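Local coordinates for protein-l-isoaspartate o-methyltransferase (Thermotoga maritima, PDB 1DL5) that probably repairs damaged proteins by transferring a methyl group from S-adenosylmethionine to the free alpha-carboxylate of abnormal L-isoaspartyl residues, at residues E69-D74 against A185-K190; L177-R182 against L243-T248; T257-Y260 against G265-E268; T288-C293 against E299-H304. All blocks are in the same frame, centred on the assembly; numbering follows the deposited sequence. Where two conformers were deposited one is given.

Contact 1. Residues E69-D74 against A185-K190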
loop_
_atom_site.group_PDB
_atom_site.type_symbol
_atom_site.label_atom_id
_atom_site.label_comp_id
_atom_site.label_asym_id
_atom_site.label_seq_id
_atom_site.Cartn_x
_atom_site.Cartn_y
_atom_site.Cartn_z
ATOM N N GLU A 69 -15.096 27.083 21.636
ATOM C CA GLU A 69 -13.891 27.882 21.856
ATOM C C GLU A 69 -12.681 27.164 21.259
ATOM O O GLU A 69 -11.840 27.785 20.605
ATOM C CB GLU A 69 -13.636 28.079 23.352
ATOM C CG GLU A 69 -14.589 29.026 24.062
ATOM C CD GLU A 69 -14.346 30.474 23.694
ATOM O OE1 GLU A 69 -13.277 30.772 23.120
ATOM O OE2 GLU A 69 -15.220 31.316 23.987
ATOM N N TRP A 70 -12.600 25.855 21.495
ATOM C CA TRP A 70 -11.479 25.053 21.007
ATOM C C TRP A 70 -11.334 24.975 19.497
ATOM O O TRP A 70 -10.219 24.866 18.989
ATOM C CB TRP A 70 -11.549 23.630 21.555
ATOM C CG TRP A 70 -11.352 23.515 23.027
ATOM C CD1 TRP A 70 -10.785 24.436 23.861
ATOM C CD2 TRP A 70 -11.687 22.387 23.838
ATOM N NE1 TRP A 70 -10.747 23.944 25.151
ATOM C CE2 TRP A 70 -11.297 22.689 25.161
ATOM C CE3 TRP A 70 -12.282 21.145 23.572
ATOM C CZ2 TRP A 70 -11.483 21.793 26.218
ATOM C CZ3 TRP A 70 -12.467 20.254 24.625
ATOM C CH2 TRP A 70 -12.069 20.585 25.931
ATOM N N VAL A 71 -12.448 24.998 18.771
ATOM C CA VAL A 71 -12.375 24.943 17.315
ATOM C C VAL A 71 -12.342 26.357 16.746
ATOM O O VAL A 71 -12.277 26.543 15.537
ATOM C CB VAL A 71 -13.576 24.183 16.697
ATOM C CG1 VAL A 71 -13.626 22.760 17.238
ATOM C CG2 VAL A 71 -14.876 24.914 16.995
ATOM N N GLY A 72 -12.385 27.349 17.631
ATOM C CA GLY A 72 -12.354 28.736 17.195
ATOM C C GLY A 72 -13.577 29.165 16.404
ATOM O O GLY A 72 -13.480 29.994 15.494
ATOM N N LEU A 73 -14.735 28.610 16.746
ATOM C CA LEU A 73 -15.968 28.944 16.045
ATOM C C LEU A 73 -16.203 30.447 16.102
ATOM O O LEU A 73 -16.157 31.048 17.178
ATOM C CB LEU A 73 -17.157 28.208 16.676
ATOM C CG LEU A 73 -18.465 28.211 15.876
ATOM C CD1 LEU A 73 -18.272 27.469 14.560
ATOM C CD2 LEU A 73 -19.564 27.555 16.696
ATOM N N ASP A 74 -16.447 31.055 14.944
ATOM C CA ASP A 74 -16.673 32.497 14.890
ATOM C C ASP A 74 -17.549 32.871 13.696
ATOM O O ASP A 74 -17.963 32.021 12.909
ATOM C CB ASP A 74 -15.334 33.246 14.805
ATOM C CG ASP A 74 -15.357 34.587 15.535
ATOM O OD1 ASP A 74 -16.429 35.230 15.589
ATOM O OD2 ASP A 74 -14.295 35.008 16.047
ATOM N N ALA A 185 -12.346 12.407 23.811
ATOM C CA ALA A 185 -12.677 13.413 22.804
ATOM C C ALA A 185 -11.373 14.047 22.328
ATOM O O ALA A 185 -10.464 14.294 23.124
ATOM C CB ALA A 185 -13.602 14.480 23.393
ATOM N N PHE A 186 -11.291 14.304 21.026
ATOM C CA PHE A 186 -10.095 14.870 20.407
ATOM C C PHE A 186 -10.379 16.118 19.591
ATOM O O PHE A 186 -11.496 16.319 19.113
ATOM C CB PHE A 186 -9.458 13.858 19.439
ATOM C CG PHE A 186 -9.108 12.535 20.064
ATOM C CD1 PHE A 186 -10.097 11.599 20.349
ATOM C CD2 PHE A 186 -7.781 12.229 20.369
ATOM C CE1 PHE A 186 -9.772 10.370 20.935
ATOM C CE2 PHE A 186 -7.444 11.007 20.954
ATOM C CZ PHE A 186 -8.442 10.077 21.238
ATOM N N LEU A 187 -9.339 16.929 19.414
ATOM C CA LEU A 187 -9.409 18.132 18.593
ATOM C C LEU A 187 -8.400 17.934 17.461
ATOM O O LEU A 187 -7.206 17.737 17.717
ATOM C CB LEU A 187 -9.020 19.376 19.398
ATOM C CG LEU A 187 -8.928 20.670 18.583
ATOM C CD1 LEU A 187 -10.307 21.019 18.035
ATOM C CD2 LEU A 187 -8.400 21.798 19.450
ATOM N N PHE A 188 -8.877 17.978 16.217
ATOM C CA PHE A 188 -8.006 17.807 15.050
ATOM C C PHE A 188 -8.061 19.022 14.134
ATOM O O PHE A 188 -9.040 19.763 14.130
ATOM C CB PHE A 188 -8.437 16.603 14.196
ATOM C CG PHE A 188 -8.341 15.278 14.888
ATOM C CD1 PHE A 188 -7.105 14.664 15.071
ATOM C CD2 PHE A 188 -9.491 14.621 15.327
ATOM C CE1 PHE A 188 -7.016 13.413 15.678
ATOM C CE2 PHE A 188 -9.409 13.371 15.934
ATOM C CZ PHE A 188 -8.166 12.767 16.109
ATOM N N LYS A 189 -7.002 19.205 13.351
ATOM C CA LYS A 189 -6.939 20.266 12.356
ATOM C C LYS A 189 -6.570 19.553 11.057
ATOM O O LYS A 189 -5.729 18.658 11.063
ATOM C CB LYS A 189 -5.865 21.297 12.704
ATOM C CG LYS A 189 -5.821 22.459 11.719
ATOM C CD LYS A 189 -4.819 23.519 12.149
ATOM C CE LYS A 189 -4.875 24.731 11.231
ATOM N NZ LYS A 189 -6.213 25.392 11.270
ATOM N N LYS A 190 -7.204 19.928 9.951
ATOM C CA LYS A 190 -6.910 19.269 8.682
ATOM C C LYS A 190 -5.710 19.837 7.941
ATOM O O LYS A 190 -5.631 21.038 7.669
ATOM C CB LYS A 190 -8.126 19.307 7.751
ATOM C CG LYS A 190 -7.847 18.752 6.340
ATOM C CD LYS A 190 -9.119 18.661 5.488
ATOM C CE LYS A 190 -8.794 18.215 4.058
ATOM N NZ LYS A 190 -10.019 18.027 3.220
#
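In the Rossmann-like methyltransferase domain, the C-terminal end of helix 61-70 rests on the central mixed sheet where Trp70 and Val71 meet Leu187 of strand 184-191. Leu187 carries the strand's side of the contact alone, and its two methyls divide the work. CD2 comes up to the last helical turn, 3.6 Å from the carbonyl O of Trp70 and 4.2 Å from Trp70 CB. CD1 goes to the next residue, lying 3.8 Å from Val71 CG1 as the two branched side chains cross obliquely. With CG anti to its backbone N (chi1 174°), Leu187 holds both methyls out from the strand toward Val71, whose CA is 7.5 Å from the CA of Leu187. The neighbours Phe186 and Phe188 belong to the other face of the sheet.

The helix stops in a Schellman motif. Gly72 takes a positive phi of 66°, a value glycine adopts easily, and its N donates to Glu69 O at 3.1 Å. Past this turn Leu73 packs on helix 88-97, while the chain goes on to strand 78-82. Val71 O is held by the guanidinium NE of Arg170 on strand 169-174, and the Trp70 indole makes a cation-pi contact with Lys200 on strand 194-202. Trp70 and Val71 also touch Ile172.

Leucine suits its place because a forked aliphatic tip can meet two successive residues of a helix end. Between the two segments the attachment is entirely van der Waals; specificity of orientation probably comes from the Arg170 bond to Val71 O.

Contact 2. Residues L177-R182 against L243-T248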
loop_
_atom_site.group_PDB
_atom_site.type_symbol
_atom_site.label_atom_id
_atom_site.label_comp_id
_atom_site.label_asym_id
_atom_site.label_seq_id
_atom_site.Cartn_x
_atom_site.Cartn_y
_atom_site.Cartn_z
ATOM N N LEU A 177 -14.084 4.378 22.263
ATOM C CA LEU A 177 -12.972 3.462 22.458
ATOM C C LEU A 177 -13.615 2.337 23.270
ATOM O O LEU A 177 -13.396 2.204 24.472
ATOM C CB LEU A 177 -11.856 4.155 23.246
ATOM C CG LEU A 177 -10.456 3.539 23.224
ATOM C CD1 LEU A 177 -9.969 3.411 21.784
ATOM C CD2 LEU A 177 -9.507 4.429 24.030
ATOM N N LYS A 178 -14.435 1.544 22.589
ATOM C CA LYS A 178 -15.167 0.456 23.223
ATOM C C LYS A 178 -14.289 -0.600 23.888
ATOM O O LYS A 178 -14.638 -1.119 24.951
ATOM C CB LYS A 178 -16.107 -0.179 22.188
ATOM C CG LYS A 178 -17.098 0.841 21.628
ATOM C CD LYS A 178 -17.930 0.325 20.461
ATOM C CE LYS A 178 -18.889 1.418 19.984
ATOM N NZ LYS A 178 -19.714 1.044 18.799
ATOM N N LEU A 179 -13.146 -0.902 23.278
ATOM C CA LEU A 179 -12.240 -1.905 23.828
ATOM C C LEU A 179 -11.657 -1.508 25.181
ATOM O O LEU A 179 -11.054 -2.335 25.863
ATOM C CB LEU A 179 -11.120 -2.211 22.826
ATOM C CG LEU A 179 -10.281 -1.063 22.264
ATOM C CD1 LEU A 179 -9.229 -0.642 23.273
ATOM C CD2 LEU A 179 -9.609 -1.521 20.976
ATOM N N SER A 180 -11.834 -0.246 25.567
ATOM C CA SER A 180 -11.344 0.234 26.857
ATOM C C SER A 180 -12.501 0.842 27.646
ATOM O O SER A 180 -12.294 1.452 28.695
ATOM C CB SER A 180 -10.256 1.294 26.657
ATOM O OG SER A 180 -9.171 0.787 25.898
ATOM N N ARG A 181 -13.718 0.668 27.135
ATOM C CA ARG A 181 -14.913 1.207 27.778
ATOM C C ARG A 181 -14.740 2.688 28.093
ATOM O O ARG A 181 -15.067 3.144 29.192
ATOM C CB ARG A 181 -15.222 0.431 29.062
ATOM C CG ARG A 181 -15.548 -1.033 28.824
ATOM C CD ARG A 181 -17.021 -1.347 29.075
ATOM N NE ARG A 181 -17.371 -1.252 30.493
ATOM C CZ ARG A 181 -18.508 -1.699 31.017
ATOM N NH1 ARG A 181 -19.420 -2.279 30.248
ATOM N NH2 ARG A 181 -18.735 -1.570 32.314
ATOM N N ARG A 182 -14.223 3.434 27.120
ATOM C CA ARG A 182 -13.999 4.865 27.286
ATOM C C ARG A 182 -14.481 5.665 26.085
ATOM O O ARG A 182 -14.717 5.120 25.007
ATOM C CB ARG A 182 -12.512 5.158 27.480
ATOM C CG ARG A 182 -11.922 4.656 28.779
ATOM C CD ARG A 182 -10.422 4.888 28.783
ATOM N NE ARG A 182 -10.095 6.303 28.631
ATOM C CZ ARG A 182 -8.858 6.775 28.506
ATOM N NH1 ARG A 182 -7.825 5.941 28.509
ATOM N NH2 ARG A 182 -8.649 8.082 28.388
ATOM N N LEU A 243 -4.201 2.692 20.145
ATOM C CA LEU A 243 -3.630 3.574 19.139
ATOM C C LEU A 243 -3.953 3.126 17.711
ATOM O O LEU A 243 -4.208 3.961 16.842
ATOM C CB LEU A 243 -2.114 3.691 19.352
ATOM C CG LEU A 243 -1.706 4.651 20.478
ATOM C CD1 LEU A 243 -0.266 4.386 20.923
ATOM C CD2 LEU A 243 -1.860 6.088 19.995
ATOM N N VAL A 244 -3.958 1.818 17.469
ATOM C CA VAL A 244 -4.270 1.303 16.132
ATOM C C VAL A 244 -5.732 1.597 15.796
ATOM O O VAL A 244 -6.068 1.925 14.656
ATOM C CB VAL A 244 -4.016 -0.221 16.040
ATOM C CG1 VAL A 244 -4.553 -0.766 14.704
ATOM C CG2 VAL A 244 -2.517 -0.501 16.157
ATOM N N ASP A 245 -6.590 1.477 16.806
ATOM C CA ASP A 245 -8.021 1.751 16.667
ATOM C C ASP A 245 -8.202 3.204 16.230
ATOM O O ASP A 245 -8.893 3.490 15.255
ATOM C CB ASP A 245 -8.707 1.543 18.026
ATOM C CG ASP A 245 -10.204 1.799 17.990
ATOM O OD1 ASP A 245 -10.730 2.271 16.961
ATOM O OD2 ASP A 245 -10.861 1.526 19.017
ATOM N N LEU A 246 -7.553 4.115 16.951
ATOM C CA LEU A 246 -7.663 5.545 16.676
ATOM C C LEU A 246 -6.976 6.024 15.407
ATOM O O LEU A 246 -7.518 6.847 14.671
ATOM C CB LEU A 246 -7.094 6.349 17.853
ATOM C CG LEU A 246 -7.792 6.215 19.208
ATOM C CD1 LEU A 246 -6.881 6.751 20.309
ATOM C CD2 LEU A 246 -9.115 6.980 19.181
ATOM N N LEU A 247 -5.778 5.514 15.158
ATOM C CA LEU A 247 -5.009 5.946 14.005
ATOM C C LEU A 247 -5.353 5.288 12.675
ATOM O O LEU A 247 -5.390 5.967 11.648
ATOM C CB LEU A 247 -3.512 5.767 14.290
ATOM C CG LEU A 247 -2.884 6.695 15.334
ATOM C CD1 LEU A 247 -1.555 6.118 15.788
ATOM C CD2 LEU A 247 -2.694 8.088 14.752
ATOM N N THR A 248 -5.605 3.982 12.677
ATOM C CA THR A 248 -5.893 3.294 11.414
ATOM C C THR A 248 -7.362 3.167 11.038
ATOM O O THR A 248 -7.700 3.126 9.851
ATOM C CB THR A 248 -5.286 1.859 11.392
ATOM O OG1 THR A 248 -6.085 0.980 12.198
ATOM C CG2 THR A 248 -3.857 1.873 11.925
HETATM O O HOH W 1 -13.113 0.090 20.370
#
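Leu177 and Asp245 give up the most surface here, and they meet through one methyl and one carboxylate oxygen: Leu177 CD1 lies 3.5 Å from Asp245 OD2. A chi1 of -163° swings the branch of Leu177 away from its own backbone N, which carries CD1 over to helix 237-248. The same methyl also comes within 4.4 Å of Leu246 CG, one residue further along the helix. Leu179 approaches OD2 as well, its CD2 at 3.8 Å, the two side chains running past one another head to tail.

An acid oxygen touched by two leucine methyls needs a polar partner, and water 1 is one. It donates to Asp245 OD2 at 3.0 Å and accepts from Leu179 N at 3.1 Å, bridging the helix to the backbone of the facing turn. Aspartate fits this place because its short side chain brings OD2 up to that water, while the leucines screen it with hydrocarbon.

The turn itself is tightly bonded. Leu177 O accepts from both Arg182 N and Ser180 N, and Leu177 N donates to Arg182 O at 2.9 Å. Both Arg181 and Arg182 face Leu177, and Arg181 adopts a left-handed backbone conformation. This is a G1 beta bulge, closing a short 3-10 turn in the connection between antiparallel strands 169-174 and 184-191 of the methyltransferase sheet, where it meets a helix of the C-terminal region.

Contact 3. Residues T257-Y260 against G265-E268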
loop_
_atom_site.group_PDB
_atom_site.type_symbol
_atom_site.label_atom_id
_atom_site.label_comp_id
_atom_site.label_asym_id
_atom_site.label_seq_id
_atom_site.Cartn_x
_atom_site.Cartn_y
_atom_site.Cartn_z
ATOM N N THR A 257 -10.521 -11.799 19.409
ATOM C CA THR A 257 -9.149 -11.508 19.024
ATOM C C THR A 257 -9.208 -10.274 18.140
ATOM O O THR A 257 -9.959 -10.257 17.168
ATOM C CB THR A 257 -8.530 -12.657 18.212
ATOM O OG1 THR A 257 -8.440 -13.829 19.032
ATOM C CG2 THR A 257 -7.138 -12.273 17.733
ATOM N N PHE A 258 -8.433 -9.249 18.483
ATOM C CA PHE A 258 -8.416 -8.027 17.686
ATOM C C PHE A 258 -7.434 -8.156 16.538
ATOM O O PHE A 258 -6.338 -8.704 16.697
ATOM C CB PHE A 258 -8.047 -6.809 18.540
ATOM C CG PHE A 258 -9.167 -6.318 19.413
ATOM C CD1 PHE A 258 -10.100 -5.418 18.917
ATOM C CD2 PHE A 258 -9.306 -6.780 20.720
ATOM C CE1 PHE A 258 -11.162 -4.977 19.710
ATOM C CE2 PHE A 258 -10.367 -6.346 21.526
ATOM C CZ PHE A 258 -11.296 -5.442 21.018
ATOM N N TYR A 259 -7.841 -7.650 15.378
ATOM C CA TYR A 259 -7.011 -7.699 14.187
ATOM C C TYR A 259 -7.011 -6.362 13.475
ATOM O O TYR A 259 -8.034 -5.687 13.420
ATOM C CB TYR A 259 -7.550 -8.693 13.154
ATOM C CG TYR A 259 -7.641 -10.128 13.590
ATOM C CD1 TYR A 259 -6.571 -10.998 13.390
ATOM C CD2 TYR A 259 -8.799 -10.625 14.183
ATOM C CE1 TYR A 259 -6.652 -12.334 13.766
ATOM C CE2 TYR A 259 -8.890 -11.967 14.564
ATOM C CZ TYR A 259 -7.812 -12.812 14.350
ATOM O OH TYR A 259 -7.899 -14.144 14.702
ATOM N N TYR A 260 -5.857 -5.998 12.936
ATOM C CA TYR A 260 -5.752 -4.806 12.109
ATOM C C TYR A 260 -5.997 -5.393 10.713
ATOM O O TYR A 260 -5.253 -6.275 10.279
ATOM C CB TYR A 260 -4.341 -4.225 12.167
ATOM C CG TYR A 260 -4.019 -3.325 10.987
ATOM C CD1 TYR A 260 -4.616 -2.073 10.850
ATOM C CD2 TYR A 260 -3.129 -3.740 9.998
ATOM C CE1 TYR A 260 -4.329 -1.251 9.752
ATOM C CE2 TYR A 260 -2.837 -2.928 8.896
ATOM C CZ TYR A 260 -3.439 -1.692 8.781
ATOM O OH TYR A 260 -3.142 -0.891 7.698
ATOM N N GLY A 265 -2.054 -6.980 4.398
ATOM C CA GLY A 265 -1.747 -7.931 5.437
ATOM C C GLY A 265 -2.681 -7.779 6.611
ATOM O O GLY A 265 -3.497 -6.859 6.664
ATOM N N VAL A 266 -2.561 -8.694 7.558
ATOM C CA VAL A 266 -3.395 -8.657 8.746
ATOM C C VAL A 266 -2.487 -8.787 9.950
ATOM O O VAL A 266 -1.541 -9.580 9.939
ATOM C CB VAL A 266 -4.408 -9.826 8.756
ATOM C CG1 VAL A 266 -5.116 -9.892 10.107
ATOM C CG2 VAL A 266 -5.429 -9.641 7.643
ATOM N N VAL A 267 -2.748 -7.988 10.978
ATOM C CA VAL A 267 -1.953 -8.075 12.192
ATOM C C VAL A 267 -2.877 -8.534 13.311
ATOM O O VAL A 267 -3.883 -7.888 13.615
ATOM C CB VAL A 267 -1.300 -6.730 12.559
ATOM C CG1 VAL A 267 -0.492 -6.879 13.834
ATOM C CG2 VAL A 267 -0.389 -6.268 11.421
ATOM N N GLU A 268 -2.541 -9.680 13.890
ATOM C CA GLU A 268 -3.314 -10.267 14.978
ATOM C C GLU A 268 -2.653 -9.833 16.279
ATOM O O GLU A 268 -1.463 -10.087 16.495
ATOM C CB GLU A 268 -3.300 -11.794 14.843
ATOM C CG GLU A 268 -3.939 -12.556 16.000
ATOM C CD GLU A 268 -3.936 -14.060 15.765
ATOM O OE1 GLU A 268 -2.975 -14.562 15.146
ATOM O OE2 GLU A 268 -4.884 -14.742 16.212
#
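Tyr259 and Glu268 face each other as a non-hydrogen-bonded pair of an antiparallel hairpin, their side chains running alongside one another in the same direction. From Tyr259 CB, which sits 3.8 Å from Val267 O, the ring leans over the partner strand. CD1 touches both Val266 CG1, at 3.8 Å, and Glu268 CB, at 3.7 Å. CE1 comes closer still, 3.5 Å from Glu268 CG. At the tip, OH stands 3.4 Å from Glu268 OE2, and the ring and carboxylate planes are only 22° apart. Chi1 of -61° puts the ring anti to the carbonyl carbon of Tyr259, so that it lies along an extended Glu268 chain. Glutamate suits the position: two methylenes pack against the ring, while the carboxylate reaches on, so that OE1 hydrogen-bonds Tyr277 OH on strand 273-278, with Arg275 as a long, weak ion-pair partner. Thr257 adds CG2, 3.6 Å from Glu268 CG.

The next pair, Tyr260 and Val267, is hydrogen-bonded. Tyr260 N donates to Val267 O at 2.8 Å with a nearly straight angle of 164°, and Val267 N returns a bond to Tyr260 O at 3.1 Å. Their side chains leave from the opposite face.

Strand 257-261 runs between strands 265-270 and 251-254 in the five-stranded antiparallel sheet. Helix 281-292 covers the Tyr260 and Val267 face through Ile283, and helix 237-248 adds Val244 and Thr248 against Tyr260, whose OH bonds to Glu282.

Contact 4. Residues T288-C293 against E299-H304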
loop_
_atom_site.group_PDB
_atom_site.type_symbol
_atom_site.label_atom_id
_atom_site.label_comp_id
_atom_site.label_asym_id
_atom_site.label_seq_id
_atom_site.Cartn_x
_atom_site.Cartn_y
_atom_site.Cartn_z
ATOM N N THR A 288 7.421 1.612 15.795
ATOM C CA THR A 288 8.713 2.277 15.940
ATOM C C THR A 288 8.510 3.695 16.479
ATOM O O THR A 288 9.208 4.137 17.396
ATOM C CB THR A 288 9.448 2.354 14.582
ATOM O OG1 THR A 288 9.702 1.027 14.104
ATOM C CG2 THR A 288 10.770 3.099 14.722
ATOM N N GLN A 289 7.547 4.403 15.902
ATOM C CA GLN A 289 7.249 5.766 16.327
ATOM C C GLN A 289 6.807 5.771 17.784
ATOM O O GLN A 289 7.211 6.628 18.571
ATOM C CB GLN A 289 6.138 6.351 15.453
ATOM C CG GLN A 289 6.534 6.571 14.007
ATOM C CD GLN A 289 5.341 6.546 13.072
ATOM O OE1 GLN A 289 4.197 6.762 13.490
ATOM N NE2 GLN A 289 5.599 6.286 11.795
ATOM N N TRP A 290 5.963 4.807 18.133
ATOM C CA TRP A 290 5.448 4.688 19.489
ATOM C C TRP A 290 6.596 4.416 20.461
ATOM O O TRP A 290 6.659 4.998 21.547
ATOM C CB TRP A 290 4.416 3.567 19.536
ATOM C CG TRP A 290 3.788 3.355 20.869
ATOM C CD1 TRP A 290 3.203 4.298 21.665
ATOM C CD2 TRP A 290 3.621 2.105 21.536
ATOM N NE1 TRP A 290 2.674 3.707 22.788
ATOM C CE2 TRP A 290 2.918 2.360 22.733
ATOM C CE3 TRP A 290 3.994 0.788 21.236
ATOM C CZ2 TRP A 290 2.580 1.347 23.630
ATOM C CZ3 TRP A 290 3.657 -0.219 22.127
ATOM C CH2 TRP A 290 2.957 0.067 23.311
ATOM N N GLU A 291 7.507 3.533 20.063
ATOM C CA GLU A 291 8.661 3.214 20.894
ATOM C C GLU A 291 9.501 4.473 21.101
ATOM O O GLU A 291 9.961 4.747 22.212
ATOM C CB GLU A 291 9.510 2.122 20.229
ATOM C CG GLU A 291 10.939 2.018 20.768
ATOM C CD GLU A 291 11.730 0.880 20.138
ATOM O OE1 GLU A 291 11.684 0.727 18.898
ATOM O OE2 GLU A 291 12.409 0.143 20.885
ATOM N N SER A 292 9.688 5.243 20.035
ATOM C CA SER A 292 10.483 6.462 20.115
ATOM C C SER A 292 9.807 7.476 21.027
ATOM O O SER A 292 10.458 8.377 21.557
ATOM C CB SER A 292 10.677 7.075 18.726
ATOM O OG SER A 292 9.492 7.702 18.266
ATOM N N CYS A 293 8.499 7.327 21.205
ATOM C CA CYS A 293 7.751 8.229 22.065
ATOM C C CYS A 293 7.508 7.656 23.462
ATOM O O CYS A 293 6.534 8.006 24.135
ATOM C CB CYS A 293 6.432 8.623 21.389
ATOM S SG CYS A 293 6.704 9.762 19.994
ATOM N N GLU A 299 -3.291 9.591 25.029
ATOM C CA GLU A 299 -3.523 10.904 25.634
ATOM C C GLU A 299 -2.306 11.822 25.578
ATOM O O GLU A 299 -2.441 13.051 25.598
ATOM C CB GLU A 299 -3.956 10.762 27.101
ATOM C CG GLU A 299 -5.249 9.985 27.315
ATOM C CD GLU A 299 -5.014 8.533 27.674
ATOM O OE1 GLU A 299 -4.059 7.925 27.142
ATOM O OE2 GLU A 299 -5.796 7.990 28.485
ATOM N N TYR A 300 -1.119 11.231 25.492
ATOM C CA TYR A 300 0.108 12.021 25.490
ATOM C C TYR A 300 0.861 12.091 24.170
ATOM O O TYR A 300 2.041 12.444 24.153
ATOM C CB TYR A 300 1.051 11.489 26.573
ATOM C CG TYR A 300 0.367 11.280 27.903
ATOM C CD1 TYR A 300 0.207 12.336 28.798
ATOM C CD2 TYR A 300 -0.160 10.038 28.249
ATOM C CE1 TYR A 300 -0.466 12.163 30.006
ATOM C CE2 TYR A 300 -0.836 9.852 29.456
ATOM C CZ TYR A 300 -0.985 10.919 30.326
ATOM O OH TYR A 300 -1.667 10.751 31.508
ATOM N N LEU A 301 0.187 11.777 23.069
ATOM C CA LEU A 301 0.830 11.794 21.757
ATOM C C LEU A 301 0.089 12.668 20.757
ATOM O O LEU A 301 -1.109 12.907 20.901
ATOM C CB LEU A 301 0.882 10.373 21.191
ATOM C CG LEU A 301 1.584 9.284 22.001
ATOM C CD1 LEU A 301 1.328 7.915 21.362
ATOM C CD2 LEU A 301 3.076 9.585 22.056
ATOM N N MET A 302 0.802 13.158 19.747
ATOM C CA MET A 302 0.142 13.935 18.711
ATOM C C MET A 302 -0.220 12.913 17.639
ATOM O O MET A 302 0.635 12.152 17.171
ATOM C CB MET A 302 1.057 15.003 18.124
ATOM C CG MET A 302 0.349 15.824 17.062
ATOM S SD MET A 302 1.228 17.306 16.594
ATOM C CE MET A 302 0.764 18.390 17.946
ATOM N N LEU A 303 -1.491 12.888 17.266
ATOM C CA LEU A 303 -1.979 11.936 16.283
ATOM C C LEU A 303 -2.079 12.526 14.887
ATOM O O LEU A 303 -2.556 13.644 14.708
ATOM C CB LEU A 303 -3.350 11.413 16.720
ATOM C CG LEU A 303 -3.425 10.945 18.179
ATOM C CD1 LEU A 303 -4.815 10.397 18.454
ATOM C CD2 LEU A 303 -2.364 9.865 18.442
ATOM N N HIS A 304 -1.605 11.772 13.902
ATOM C CA HIS A 304 -1.658 12.197 12.510
ATOM C C HIS A 304 -2.452 11.098 11.810
ATOM O O HIS A 304 -1.898 10.075 11.398
ATOM C CB HIS A 304 -0.245 12.307 11.923
ATOM C CG HIS A 304 0.660 13.241 12.677
ATOM N ND1 HIS A 304 1.126 14.423 12.141
ATOM C CD2 HIS A 304 1.206 13.149 13.914
ATOM C CE1 HIS A 304 1.922 15.018 13.014
ATOM N NE2 HIS A 304 1.988 14.265 14.098
#
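Apolar contact joins the segments through Leu301, whose two methyls reach successive parts of the helix end. CD2 lies against Cys293, 3.6 Å from its CB and 4.2 Å from its SG. CD1 comes to the edge of the Trp290 indole, near the ring plane and 4.1 Å from CD1 of the tryptophan, the two side chains crossing at a slant. In Trp290, chi1 of -179° turns the indole away from its own backbone N and round toward the leucine. A forked leucine can serve a flat ring and a small thiol-derived group at once, and cysteine is slim enough to let a methyl close in on its CB.

Covalent bonding comes next: Cys293 forms a disulfide with Cys315 near the C-terminus, and Leu301 touches that partner too. The setting is the junction where helix 281-292 ends and the chain, after a short loop, enters strand 302-306. This strand lies between strands 194-202 and 312-314, so residues of the C-terminal region extend the large mixed sheet of the methyltransferase domain.

Hydrogen bonds shape the helix end. Cys293 N donates to Trp290 O at 3.0 Å as the helix finishes, and Ser292 N donates to Thr288 O one residue earlier. Trp290 NE1, the polar atom of a buried ring, bonds to the carbonyl O of Arg296 in the intervening loop, which probably helps to fix the rotation of the indole beside Leu301.

In the fold
Contacts 1 and 2 alternate along the chain, while contacts 3 and 4 follow in series. Contacts 1 and 4 reach the same mixed sheet, their centres about 21 Å apart, and touch where Phe186 packs on Leu303. Contact 2 lies between contacts 1 and 3, its centre about 14 Å from that of contact 3 in the smaller sheet: Leu179 meets Phe258, and Val244 and Thr248 meet Tyr260. Helix 237-248 also packs on contact 4 through Leu243 and Leu247, and the Arg182–Glu299 salt bridge ties contacts 2 and 4. Contacts 1 and 3, centres about 32 Å apart, do not touch. The C-terminal region is thus joined to the methyltransferase domain through shared sheet and helix.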